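Local coordinates for Vlm2 (Streptomyces tsusimaensis, PDB 6ECB), which forms part of the nonribosomal peptide synthetase for valinomycin, its thioesterase domain, the part deposited here, probably catalysing release of the depsipeptide product from the enzyme, at residues Thr50-Ile55 against Met165-Met170; Pro81-Phe86 against Phe212-Met217; Lys159-Ala164 against Ala177-Pro182; Lys243-Glu248 against Gly271-Met276. All blocks are in the same frame, centred on the assembly; numbering follows the deposited sequence.

Interaction 1: residues Thr50-Ile55 against Met165-Met170; sequences TVLGYI and MGIGGM
Met170 reaches from helix 167-170 across Leu52 and Gly53, in the loop that follows strand 40-44. Its CB meets Leu52 CD1 at 3.8 Å. CG turns away from the carbonyl carbon of Met170 (chi1 -71°), and the extended chain beyond it runs past the loop backbone. CG and SD both lie against Gly53 CA, the sulfur at 4.0 Å, and SD also touches Leu52 CD1. The terminal CE passes so near Gly53 that a beta carbon there would sit tightly against it. The other branch of Leu52, CD2, packs at 3.9 Å on Ile167 CD1. Leu52 is set roughly square to both side chains. On the loop side, Thr50 OG1 accepts from Leu52 N at 3.1 Å. This is an ST turn, and OG1 is also hydrogen-bonded to Tyr208 OH. With an alanine in place of Leu52, Met170 CB and Ile167 CD1 would probably lose their shared partner, leaving a gap between loop and helix. Helix 167-170 belongs to the helices inserted between strands 134-137 and 237-241, the position of the lid in alpha/beta-hydrolase thioesterases. The contact is wholly apolar, so between these two segments fit probably matters more than directed bonds.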
loop_
_atom_site.group_PDB
_atom_site.type_symbol
_atom_site.label_atom_id
_atom_site.label_comp_id
_atom_site.label_asym_id
_atom_site.label_seq_id
_atom_site.Cartn_x
_atom_site.Cartn_y
_atom_site.Cartn_z
ATOM N N THR A 50 1.075 -7.515 0.586
ATOM C CA THR A 50 1.034 -7.712 -0.855
ATOM C C THR A 50 1.087 -6.379 -1.585
ATOM O O THR A 50 0.639 -5.355 -1.062
ATOM C CB THR A 50 -0.231 -8.470 -1.262
ATOM O OG1 THR A 50 -0.205 -8.757 -2.658
ATOM C CG2 THR A 50 -1.487 -7.673 -0.965
ATOM N N VAL A 51 1.614 -6.441 -2.818
ATOM C CA VAL A 51 1.621 -5.326 -3.773
ATOM C C VAL A 51 0.378 -5.315 -4.656
ATOM O O VAL A 51 0.168 -4.362 -5.426
ATOM C CB VAL A 51 2.864 -5.406 -4.695
ATOM C CG1 VAL A 51 4.137 -5.577 -3.910
ATOM C CG2 VAL A 51 2.729 -6.550 -5.687
ATOM N N LEU A 52 -0.463 -6.334 -4.572
ATOM C CA LEU A 52 -1.469 -6.499 -5.612
ATOM C C LEU A 52 -2.487 -5.366 -5.643
ATOM O O LEU A 52 -3.003 -5.058 -6.727
ATOM C CB LEU A 52 -2.128 -7.851 -5.448
ATOM C CG LEU A 52 -3.223 -8.076 -4.444
ATOM C CD1 LEU A 52 -4.577 -7.663 -5.017
ATOM C CD2 LEU A 52 -3.193 -9.583 -4.148
ATOM N N GLY A 53 -2.728 -4.688 -4.519
ATOM C CA GLY A 53 -3.643 -3.559 -4.468
ATOM C C GLY A 53 -3.188 -2.337 -5.242
ATOM O O GLY A 53 -4.002 -1.435 -5.462
ATOM N N TYR A 54 -1.919 -2.294 -5.656
ATOM C CA TYR A 54 -1.383 -1.184 -6.443
ATOM C C TYR A 54 -1.329 -1.464 -7.938
ATOM O O TYR A 54 -0.923 -0.579 -8.707
ATOM C CB TYR A 54 0.022 -0.842 -5.975
ATOM C CG TYR A 54 0.125 -0.449 -4.525
ATOM C CD1 TYR A 54 -0.423 0.739 -4.056
ATOM C CD2 TYR A 54 0.810 -1.250 -3.633
ATOM C CE1 TYR A 54 -0.293 1.120 -2.731
ATOM C CE2 TYR A 54 0.936 -0.878 -2.291
ATOM C CZ TYR A 54 0.370 0.298 -1.856
ATOM O OH TYR A 54 0.496 0.709 -0.535
ATOM N N ILE A 55 -1.706 -2.670 -8.378
ATOM C CA ILE A 55 -1.505 -3.029 -9.776
ATOM C C ILE A 55 -2.337 -2.141 -10.682
ATOM O O ILE A 55 -1.858 -1.672 -11.719
ATOM C CB ILE A 55 -1.807 -4.521 -10.005
ATOM C CG1 ILE A 55 -0.679 -5.355 -9.387
ATOM C CG2 ILE A 55 -1.955 -4.824 -11.491
ATOM C CD1 ILE A 55 -1.058 -6.824 -9.233
ATOM N N MET A 165 -13.868 -7.273 2.924
ATOM C CA MET A 165 -13.653 -5.841 2.775
ATOM C C MET A 165 -12.265 -5.503 2.251
ATOM O O MET A 165 -12.098 -4.469 1.600
ATOM C CB MET A 165 -13.885 -5.124 4.114
ATOM C CG MET A 165 -15.310 -5.259 4.683
ATOM S SD MET A 165 -16.666 -4.950 3.508
ATOM C CE MET A 165 -16.220 -3.352 2.861
ATOM N N GLY A 166 -11.263 -6.337 2.523
ATOM C CA GLY A 166 -9.908 -6.030 2.097
ATOM C C GLY A 166 -9.608 -6.569 0.711
ATOM O O GLY A 166 -9.886 -5.907 -0.295
ATOM N N ILE A 167 -9.079 -7.793 0.631
ATOM C CA ILE A 167 -8.734 -8.340 -0.679
ATOM C C ILE A 167 -9.983 -8.559 -1.535
ATOM O O ILE A 167 -9.920 -8.445 -2.766
ATOM C CB ILE A 167 -7.882 -9.620 -0.521
ATOM C CG1 ILE A 167 -7.371 -10.079 -1.888
ATOM C CG2 ILE A 167 -8.668 -10.732 0.202
ATOM C CD1 ILE A 167 -6.080 -10.841 -1.808
ATOM N N GLY A 168 -11.135 -8.869 -0.925
ATOM C CA GLY A 168 -12.372 -8.883 -1.689
ATOM C C GLY A 168 -12.583 -7.578 -2.440
ATOM O O GLY A 168 -12.969 -7.573 -3.614
ATOM N N GLY A 169 -12.306 -6.459 -1.778
ATOM C CA GLY A 169 -12.353 -5.176 -2.455
ATOM C C GLY A 169 -11.297 -5.065 -3.536
ATOM O O GLY A 169 -11.599 -4.700 -4.676
ATOM N N MET A 170 -10.041 -5.394 -3.197
ATOM C CA MET A 170 -8.953 -5.293 -4.168
ATOM C C MET A 170 -9.292 -6.053 -5.448
ATOM O O MET A 170 -8.771 -5.718 -6.518
ATOM C CB MET A 170 -7.629 -5.829 -3.581
ATOM C CG MET A 170 -6.948 -4.982 -2.476
ATOM S SD MET A 170 -5.517 -5.857 -1.746
ATOM C CE MET A 170 -5.022 -4.795 -0.385
#

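Interaction 2: residues Pro81-Phe86 against Phe212-Met217; sequences PVYPSF and FLRLQM
Apolar packing centres on Leu215 CD1, which fits against the chain at Val82-Pro84. Leu215 CD1 lies 3.8 Å from Pro84 CD and 4.1 Å from Tyr83 CD1. Leu215 has its CG opposite the backbone N (chi1 -180°), which carries the branch out from helix 206-220 toward the loop. The Tyr83 and Leu215 side chains run antiparallel past one another, while Pro84 lies crosswise to Leu215. Leu215 CD1 also meets a polar atom, Val82 O, at 3.6 Å. The Tyr83 ring touches the helix backbone by its edge. Its CE1 is 4.0 Å from Leu215 N, and Arg214 C also lies near the ring plane. The loop joins strand 67-71 to helix 86-97 of the alpha/beta-hydrolase fold, so here helix 206-220 of the probable lid rests against a loop of the core. Pro84 O adds hydrogen bonds with His218, later on the same helix, and Tyr222 just past its end. The Arg214 contacts are made by its aliphatic part. Tyr83 OH sits 3.6 Å from Arg214 CB and 3.7 Å from Arg214 CD. The guanidinium leads away, its plane 74° from the ring, and Arg214 NE forms a salt bridge with Asp210.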
loop_
_atom_site.group_PDB
_atom_site.type_symbol
_atom_site.label_atom_id
_atom_site.label_comp_id
_atom_site.label_asym_id
_atom_site.label_seq_id
_atom_site.Cartn_x
_atom_site.Cartn_y
_atom_site.Cartn_z
ATOM N N PRO A 81 6.663 -18.604 6.539
ATOM C CA PRO A 81 5.871 -17.390 6.783
ATOM C C PRO A 81 6.582 -16.551 7.827
ATOM O O PRO A 81 7.284 -17.081 8.695
ATOM C CB PRO A 81 4.527 -17.926 7.295
ATOM C CG PRO A 81 4.580 -19.418 7.133
ATOM C CD PRO A 81 6.016 -19.798 7.104
ATOM N N VAL A 82 6.435 -15.234 7.706
ATOM C CA VAL A 82 7.084 -14.281 8.596
ATOM C C VAL A 82 6.036 -13.285 9.062
ATOM O O VAL A 82 5.306 -12.731 8.234
ATOM C CB VAL A 82 8.239 -13.541 7.894
ATOM C CG1 VAL A 82 8.887 -12.560 8.843
ATOM C CG2 VAL A 82 9.252 -14.535 7.367
ATOM N N TYR A 83 5.998 -13.034 10.369
ATOM C CA TYR A 83 5.083 -12.074 10.988
ATOM C C TYR A 83 5.944 -11.003 11.649
ATOM O O TYR A 83 6.263 -11.072 12.843
ATOM C CB TYR A 83 4.159 -12.766 11.989
ATOM C CG TYR A 83 3.394 -13.896 11.362
ATOM C CD1 TYR A 83 2.397 -13.634 10.437
ATOM C CD2 TYR A 83 3.694 -15.213 11.637
ATOM C CE1 TYR A 83 1.693 -14.651 9.834
ATOM C CE2 TYR A 83 2.983 -16.246 11.047
ATOM C CZ TYR A 83 1.984 -15.952 10.125
ATOM O OH TYR A 83 1.263 -16.970 9.516
ATOM N N PRO A 84 6.368 -10.010 10.891
ATOM C CA PRO A 84 7.284 -9.012 11.442
ATOM C C PRO A 84 6.571 -8.026 12.342
ATOM O O PRO A 84 5.392 -7.707 12.150
ATOM C CB PRO A 84 7.829 -8.296 10.198
ATOM C CG PRO A 84 6.885 -8.580 9.130
ATOM C CD PRO A 84 6.064 -9.785 9.471
ATOM N N SER A 85 7.322 -7.507 13.299
ATOM C CA SER A 85 6.893 -6.295 13.986
ATOM C C SER A 85 6.859 -5.148 12.972
ATOM O O SER A 85 7.414 -5.235 11.873
ATOM C CB SER A 85 7.842 -5.957 15.131
ATOM O OG SER A 85 9.083 -5.527 14.590
ATOM N N PHE A 86 6.205 -4.042 13.345
ATOM C CA PHE A 86 6.208 -2.875 12.465
ATOM C C PHE A 86 7.633 -2.438 12.143
ATOM O O PHE A 86 7.968 -2.197 10.977
ATOM C CB PHE A 86 5.431 -1.718 13.103
ATOM C CG PHE A 86 5.428 -0.465 12.275
ATOM C CD1 PHE A 86 6.180 0.624 12.668
ATOM C CD2 PHE A 86 4.680 -0.364 11.117
ATOM C CE1 PHE A 86 6.187 1.788 11.932
ATOM C CE2 PHE A 86 4.678 0.823 10.367
ATOM C CZ PHE A 86 5.454 1.895 10.789
ATOM N N PHE A 212 -1.361 -14.338 2.817
ATOM C CA PHE A 212 -1.769 -12.944 2.868
ATOM C C PHE A 212 -2.766 -12.713 3.999
ATOM O O PHE A 212 -2.645 -11.747 4.762
ATOM C CB PHE A 212 -2.388 -12.523 1.523
ATOM C CG PHE A 212 -3.211 -11.279 1.644
ATOM C CD1 PHE A 212 -2.611 -10.054 1.600
ATOM C CD2 PHE A 212 -4.581 -11.355 1.867
ATOM C CE1 PHE A 212 -3.341 -8.911 1.761
ATOM C CE2 PHE A 212 -5.332 -10.209 2.035
ATOM C CZ PHE A 212 -4.719 -8.993 1.975
ATOM N N LEU A 213 -3.775 -13.576 4.114
ATOM C CA LEU A 213 -4.807 -13.352 5.121
ATOM C C LEU A 213 -4.237 -13.471 6.531
ATOM O O LEU A 213 -4.622 -12.713 7.431
ATOM C CB LEU A 213 -5.955 -14.328 4.919
ATOM C CG LEU A 213 -6.760 -14.125 3.636
ATOM C CD1 LEU A 213 -7.644 -15.331 3.384
ATOM C CD2 LEU A 213 -7.582 -12.854 3.765
ATOM N N ARG A 214 -3.292 -14.390 6.735
ATOM C CA ARG A 214 -2.691 -14.530 8.060
ATOM C C ARG A 214 -1.795 -13.340 8.381
ATOM O O ARG A 214 -1.848 -12.801 9.490
ATOM C CB ARG A 214 -1.906 -15.838 8.160
ATOM C CG ARG A 214 -2.762 -17.098 8.087
ATOM C CD ARG A 214 -1.921 -18.383 8.207
ATOM N NE ARG A 214 -2.770 -19.571 8.064
ATOM C CZ ARG A 214 -3.557 -20.036 9.030
ATOM N NH1 ARG A 214 -3.595 -19.434 10.221
ATOM N NH2 ARG A 214 -4.303 -21.111 8.811
ATOM N N LEU A 215 -0.977 -12.896 7.424
ATOM C CA LEU A 215 -0.145 -11.724 7.684
ATOM C C LEU A 215 -1.009 -10.477 7.868
ATOM O O LEU A 215 -0.701 -9.606 8.682
ATOM C CB LEU A 215 0.867 -11.523 6.554
ATOM C CG LEU A 215 1.817 -10.329 6.704
ATOM C CD1 LEU A 215 2.581 -10.378 8.033
ATOM C CD2 LEU A 215 2.780 -10.319 5.529
ATOM N N GLN A 216 -2.112 -10.381 7.131
ATOM C CA GLN A 216 -3.004 -9.237 7.292
ATOM C C GLN A 216 -3.555 -9.151 8.709
ATOM O O GLN A 216 -3.526 -8.081 9.326
ATOM C CB GLN A 216 -4.154 -9.325 6.280
ATOM C CG GLN A 216 -5.098 -8.143 6.374
ATOM C CD GLN A 216 -6.241 -8.273 5.374
ATOM O OE1 GLN A 216 -6.809 -9.343 5.213
ATOM N NE2 GLN A 216 -6.562 -7.180 4.692
ATOM N N MET A 217 -4.081 -10.262 9.243
ATOM C CA MET A 217 -4.603 -10.252 10.607
ATOM C C MET A 217 -3.525 -9.817 11.587
ATOM O O MET A 217 -3.783 -9.036 12.508
ATOM C CB MET A 217 -5.129 -11.639 10.997
ATOM C CG MET A 217 -5.986 -11.622 12.261
ATOM S SD MET A 217 -7.538 -10.720 12.032
ATOM C CE MET A 217 -7.949 -11.193 10.361
#

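Interaction 3: residues Lys159-Ala164 against Ala177-Pro182; sequences KVFILA and ALKDLP
Val160 pushes its CG1 methyl against carbonyl oxygens at the end of helix 175-179 and in the loop just after it. Val160 CG1 is 3.3 Å from Leu178 O and 3.6 Å from Leu181 O, and it also touches Lys179 CA. The methyl stands opposite its own backbone N (chi1 -174°), directed at the other segment. Leu178 O already accepts a weak backbone bond from Leu181 N at the turn, so the methyl lies beside an oxygen that has a polar partner. One turn further on, Ala164 CB enters between two side chains. It meets Leu178 CB at 3.7 Å and Lys179 CG at 3.8 Å. Its small side chain is consistent with the close approach, the alpha carbons of Ala164 and Leu178 being 5.5 Å apart. Helices 157-165 and 175-179, with helix 167-170 between them in the chain, form part of the insertion that probably makes the lid of this alpha/beta-hydrolase domain. Deeper in, the side chains of Leu163 and Leu178 run nearly perpendicular, and Leu163 CD2 meets Leu178 CD1 at 4.1 Å. Leu163 also reaches Leu213 of helix 206-220 and Leu190 of helix 183-194. Toward solvent, Lys179 runs alongside the Phe161 side chain in the same direction. Lys179 CE approaches Phe161 CD1 obliquely at 3.6 Å. The extended chain brings CE to the ring, while NZ makes a long, weak ion pair with Asp176.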
loop_
_atom_site.group_PDB
_atom_site.type_symbol
_atom_site.label_atom_id
_atom_site.label_comp_id
_atom_site.label_asym_id
_atom_site.label_seq_id
_atom_site.Cartn_x
_atom_site.Cartn_y
_atom_site.Cartn_z
ATOM N N LYS A 159 -13.076 -12.847 10.642
ATOM C CA LYS A 159 -12.155 -13.266 9.590
ATOM C C LYS A 159 -12.767 -13.046 8.207
ATOM O O LYS A 159 -12.115 -12.516 7.300
ATOM C CB LYS A 159 -11.781 -14.738 9.790
ATOM N N VAL A 160 -14.028 -13.441 8.036
ATOM C CA VAL A 160 -14.676 -13.327 6.732
ATOM C C VAL A 160 -14.902 -11.866 6.363
ATOM O O VAL A 160 -14.749 -11.470 5.199
ATOM C CB VAL A 160 -16.000 -14.114 6.730
ATOM C CG1 VAL A 160 -16.613 -14.133 5.334
ATOM C CG2 VAL A 160 -15.787 -15.536 7.247
ATOM N N PHE A 161 -15.294 -11.043 7.334
ATOM C CA PHE A 161 -15.511 -9.631 7.043
ATOM C C PHE A 161 -14.224 -8.973 6.563
ATOM O O PHE A 161 -14.242 -8.170 5.622
ATOM C CB PHE A 161 -16.061 -8.923 8.284
ATOM C CG PHE A 161 -16.191 -7.431 8.133
ATOM C CD1 PHE A 161 -17.392 -6.869 7.729
ATOM C CD2 PHE A 161 -15.122 -6.590 8.404
ATOM C CE1 PHE A 161 -17.519 -5.499 7.587
ATOM C CE2 PHE A 161 -15.242 -5.218 8.263
ATOM C CZ PHE A 161 -16.442 -4.672 7.857
ATOM N N ILE A 162 -13.095 -9.300 7.206
ATOM C CA ILE A 162 -11.808 -8.743 6.796
ATOM C C ILE A 162 -11.474 -9.189 5.381
ATOM O O ILE A 162 -11.005 -8.398 4.556
ATOM C CB ILE A 162 -10.693 -9.173 7.774
ATOM C CG1 ILE A 162 -10.952 -8.672 9.193
ATOM C CG2 ILE A 162 -9.335 -8.726 7.255
ATOM C CD1 ILE A 162 -11.076 -7.214 9.291
ATOM N N LEU A 163 -11.662 -10.474 5.106
ATOM C CA LEU A 163 -11.422 -10.992 3.764
ATOM C C LEU A 163 -12.269 -10.239 2.750
ATOM O O LEU A 163 -11.762 -9.746 1.738
ATOM C CB LEU A 163 -11.734 -12.485 3.733
ATOM C CG LEU A 163 -11.661 -13.210 2.389
ATOM C CD1 LEU A 163 -11.500 -14.710 2.605
ATOM C CD2 LEU A 163 -12.929 -12.939 1.530
ATOM N N ALA A 164 -13.567 -10.112 3.033
ATOM C CA ALA A 164 -14.485 -9.479 2.089
ATOM C C ALA A 164 -14.118 -8.023 1.848
ATOM O O ALA A 164 -14.044 -7.565 0.701
ATOM C CB ALA A 164 -15.914 -9.577 2.613
ATOM N N ALA A 177 -21.758 -10.423 -0.548
ATOM C CA ALA A 177 -21.943 -11.854 -0.785
ATOM C C ALA A 177 -20.861 -12.675 -0.086
ATOM O O ALA A 177 -21.142 -13.752 0.459
ATOM C CB ALA A 177 -21.948 -12.142 -2.288
ATOM N N LEU A 178 -19.616 -12.182 -0.090
ATOM C CA LEU A 178 -18.542 -12.899 0.592
ATOM C C LEU A 178 -18.832 -13.032 2.085
ATOM O O LEU A 178 -18.632 -14.104 2.668
ATOM C CB LEU A 178 -17.208 -12.190 0.364
ATOM C CG LEU A 178 -16.632 -12.268 -1.054
ATOM C CD1 LEU A 178 -15.452 -11.305 -1.228
ATOM C CD2 LEU A 178 -16.231 -13.706 -1.385
ATOM N N LYS A 179 -19.311 -11.955 2.719
ATOM C CA LYS A 179 -19.601 -11.997 4.152
ATOM C C LYS A 179 -20.600 -13.098 4.497
ATOM O O LYS A 179 -20.480 -13.752 5.540
ATOM C CB LYS A 179 -20.145 -10.651 4.617
ATOM C CG LYS A 179 -19.180 -9.505 4.527
ATOM C CD LYS A 179 -19.963 -8.209 4.529
ATOM C CE LYS A 179 -19.065 -6.999 4.526
ATOM N NZ LYS A 179 -19.800 -5.791 4.062
ATOM N N ASP A 180 -21.600 -13.310 3.647
ATOM C CA ASP A 180 -22.629 -14.297 3.941
ATOM C C ASP A 180 -22.142 -15.725 3.712
ATOM O O ASP A 180 -22.964 -16.627 3.540
ATOM C CB ASP A 180 -23.878 -14.028 3.092
ATOM N N LEU A 181 -20.828 -15.955 3.719
ATOM C CA LEU A 181 -20.285 -17.246 3.325
ATOM C C LEU A 181 -19.340 -17.818 4.370
ATOM O O LEU A 181 -18.695 -17.072 5.114
ATOM C CB LEU A 181 -19.512 -17.141 2.005
ATOM C CG LEU A 181 -20.300 -17.143 0.703
ATOM C CD1 LEU A 181 -19.357 -16.861 -0.455
ATOM C CD2 LEU A 181 -21.002 -18.476 0.528
ATOM N N PRO A 182 -19.217 -19.146 4.422
ATOM C CA PRO A 182 -18.113 -19.754 5.175
ATOM C C PRO A 182 -16.759 -19.321 4.629
ATOM O O PRO A 182 -16.568 -19.205 3.418
ATOM C CB PRO A 182 -18.337 -21.256 4.981
ATOM C CG PRO A 182 -19.780 -21.393 4.658
ATOM C CD PRO A 182 -20.162 -20.153 3.912
#

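Interaction 4: residues Lys243-Glu248 against Gly271-Met276; sequences KNHAPE and GDHATM
The loop after strand 264-268 carries His273, the probable histidine of a Ser-His-Asp catalytic triad with Ser111 and Asp138, and His245 of the neighbouring loop comes up beside it. His245 CE1 lies 4.3 Å from His273 CB, an oblique approach. Both histidines turn to one carboxylate: His245 NE2 hydrogen-bonds to Asp138 OD1, and His273 ND1 to Asp138 OD2. His245 can therefore be read as a second-shell residue that holds the aspartate. Ahead of His273, Gly271 O receives two donors, a short one from water and a weak one from Asn244. Asn244 ND2 donates weakly to Gly271 O at 3.0 Å (132°). A water that accepts from Lys243 N donates to Gly271 O at 2.6 Å. Gly271 has backbone angles at which a beta carbon would jam against the preceding carbonyl. The turn is then closed from within by Asp272 and Thr275. Asp272 N donates to Thr275 OG1 at 3.1 Å, nearly straight, and Thr275 N returns a bond of 3.2 Å to Asp272 OD1. That second bond, an Asx motif, meets the syn side of the carboxylate, 33° out of its plane. A histidine after the last strand is canonical for the alpha/beta-hydrolase active site, and an acid directly after strand 134-137, ahead of the inserted helices, is the placement known from nonribosomal peptide synthetase thioesterases.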
loop_
_atom_site.group_PDB
_atom_site.type_symbol
_atom_site.label_atom_id
_atom_site.label_comp_id
_atom_site.label_asym_id
_atom_site.label_seq_id
_atom_site.Cartn_x
_atom_site.Cartn_y
_atom_site.Cartn_z
ATOM N N LYS A 243 -12.603 12.299 -0.097
ATOM C CA LYS A 243 -13.428 13.328 0.531
ATOM C C LYS A 243 -14.737 12.785 1.084
ATOM O O LYS A 243 -15.681 13.547 1.281
ATOM C CB LYS A 243 -13.686 14.467 -0.449
ATOM C CG LYS A 243 -12.416 15.166 -0.933
ATOM C CD LYS A 243 -11.435 15.541 0.214
ATOM C CE LYS A 243 -12.066 16.488 1.243
ATOM N NZ LYS A 243 -12.474 17.791 0.639
ATOM N N ASN A 244 -14.796 11.508 1.405
ATOM C CA ASN A 244 -15.993 10.919 1.986
ATOM C C ASN A 244 -15.711 10.308 3.347
ATOM O O ASN A 244 -16.403 9.384 3.776
ATOM C CB ASN A 244 -16.580 9.878 1.039
ATOM C CG ASN A 244 -16.997 10.484 -0.259
ATOM O OD1 ASN A 244 -17.818 11.392 -0.287
ATOM N ND2 ASN A 244 -16.393 10.023 -1.349
ATOM N N HIS A 245 -14.676 10.798 4.035
ATOM C CA HIS A 245 -14.386 10.315 5.370
ATOM C C HIS A 245 -15.343 10.927 6.381
ATOM O O HIS A 245 -15.854 12.031 6.192
ATOM C CB HIS A 245 -12.949 10.670 5.779
ATOM C CG HIS A 245 -11.899 10.015 4.951
ATOM N ND1 HIS A 245 -11.564 8.686 5.093
ATOM C CD2 HIS A 245 -11.094 10.508 3.983
ATOM C CE1 HIS A 245 -10.578 8.395 4.258
ATOM N NE2 HIS A 245 -10.288 9.480 3.565
ATOM N N ALA A 246 -15.552 10.213 7.479
ATOM C CA ALA A 246 -16.233 10.811 8.614
ATOM C C ALA A 246 -15.475 12.068 9.037
ATOM O O ALA A 246 -14.259 12.128 8.912
ATOM C CB ALA A 246 -16.306 9.827 9.778
ATOM N N PRO A 247 -16.160 13.080 9.542
ATOM C CA PRO A 247 -15.442 14.315 9.897
ATOM C C PRO A 247 -14.312 14.076 10.876
ATOM O O PRO A 247 -13.252 14.703 10.766
ATOM C CB PRO A 247 -16.544 15.198 10.499
ATOM C CG PRO A 247 -17.794 14.681 9.909
ATOM C CD PRO A 247 -17.607 13.203 9.792
ATOM N N GLU A 248 -14.498 13.143 11.813
ATOM C CA GLU A 248 -13.470 12.866 12.804
ATOM C C GLU A 248 -12.216 12.268 12.193
ATOM O O GLU A 248 -11.162 12.329 12.824
ATOM C CB GLU A 248 -14.026 11.945 13.891
ATOM C CG GLU A 248 -14.541 10.624 13.383
ATOM C CD GLU A 248 -16.040 10.617 13.097
ATOM O OE1 GLU A 248 -16.645 11.695 12.837
ATOM O OE2 GLU A 248 -16.613 9.507 13.143
ATOM N N GLY A 271 -13.500 8.990 -5.100
ATOM C CA GLY A 271 -13.665 7.684 -4.505
ATOM C C GLY A 271 -13.727 7.761 -2.993
ATOM O O GLY A 271 -13.829 8.837 -2.390
ATOM N N ASP A 272 -13.659 6.589 -2.378
ATOM C CA ASP A 272 -13.417 6.532 -0.942
ATOM C C ASP A 272 -12.231 5.615 -0.670
ATOM O O ASP A 272 -11.545 5.193 -1.605
ATOM C CB ASP A 272 -14.672 6.094 -0.187
ATOM C CG ASP A 272 -15.141 4.719 -0.575
ATOM O OD1 ASP A 272 -14.285 3.808 -0.690
ATOM O OD2 ASP A 272 -16.372 4.553 -0.740
ATOM N N HIS A 273 -11.968 5.298 0.601
ATOM C CA HIS A 273 -10.664 4.750 0.953
ATOM C C HIS A 273 -10.393 3.441 0.220
ATOM O O HIS A 273 -9.249 3.164 -0.176
ATOM C CB HIS A 273 -10.575 4.534 2.469
ATOM C CG HIS A 273 -9.212 4.122 2.949
ATOM N ND1 HIS A 273 -8.117 4.955 2.876
ATOM C CD2 HIS A 273 -8.771 2.975 3.521
ATOM C CE1 HIS A 273 -7.058 4.338 3.371
ATOM N NE2 HIS A 273 -7.427 3.140 3.779
ATOM N N ALA A 274 -11.416 2.603 0.080
ATOM C CA ALA A 274 -11.274 1.325 -0.614
ATOM C C ALA A 274 -11.333 1.489 -2.132
ATOM O O ALA A 274 -10.491 0.950 -2.865
ATOM C CB ALA A 274 -12.372 0.371 -0.148
ATOM N N THR A 275 -12.296 2.253 -2.626
ATOM C CA THR A 275 -12.541 2.274 -4.066
ATOM C C THR A 275 -11.607 3.197 -4.838
ATOM O O THR A 275 -11.607 3.157 -6.082
ATOM C CB THR A 275 -13.978 2.690 -4.340
ATOM O OG1 THR A 275 -14.143 4.088 -4.063
ATOM C CG2 THR A 275 -14.943 1.879 -3.507
ATOM N N MET A 276 -10.809 4.023 -4.154
ATOM C CA MET A 276 -9.909 4.909 -4.879
ATOM C C MET A 276 -8.860 4.132 -5.672
ATOM O O MET A 276 -8.314 4.677 -6.635
ATOM C CB MET A 276 -9.192 5.870 -3.924
ATOM C CG MET A 276 -8.487 5.130 -2.807
ATOM S SD MET A 276 -7.285 6.154 -1.955
ATOM C CE MET A 276 -5.996 6.269 -3.166
HETATM O O HOH W 1 -13.402 11.387 -2.708
#

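All four interactions lie in one thioesterase domain of the alpha/beta-hydrolase fold. Interactions 1 and 2 join core loops, after strands 40-44 and 67-71, to the helices inserted between strands 134-137 and 237-241. Interaction 3 lies within that insertion and is nested along the chain inside the loop closed by interaction 2. The three touch one another: Phe212 packs on Thr50 and Ile167, Leu213 packs on Leu163, and Gly168 N probably hydrogen-bonds to Leu163 O. Their centres are about 15 to 19 Å apart. Interaction 4 comes last, at the probable active site, its centre about 17 Å from that of interaction 1. Interactions 1 to 3 thus pack the probable lid together, interaction 1 being nearest that site.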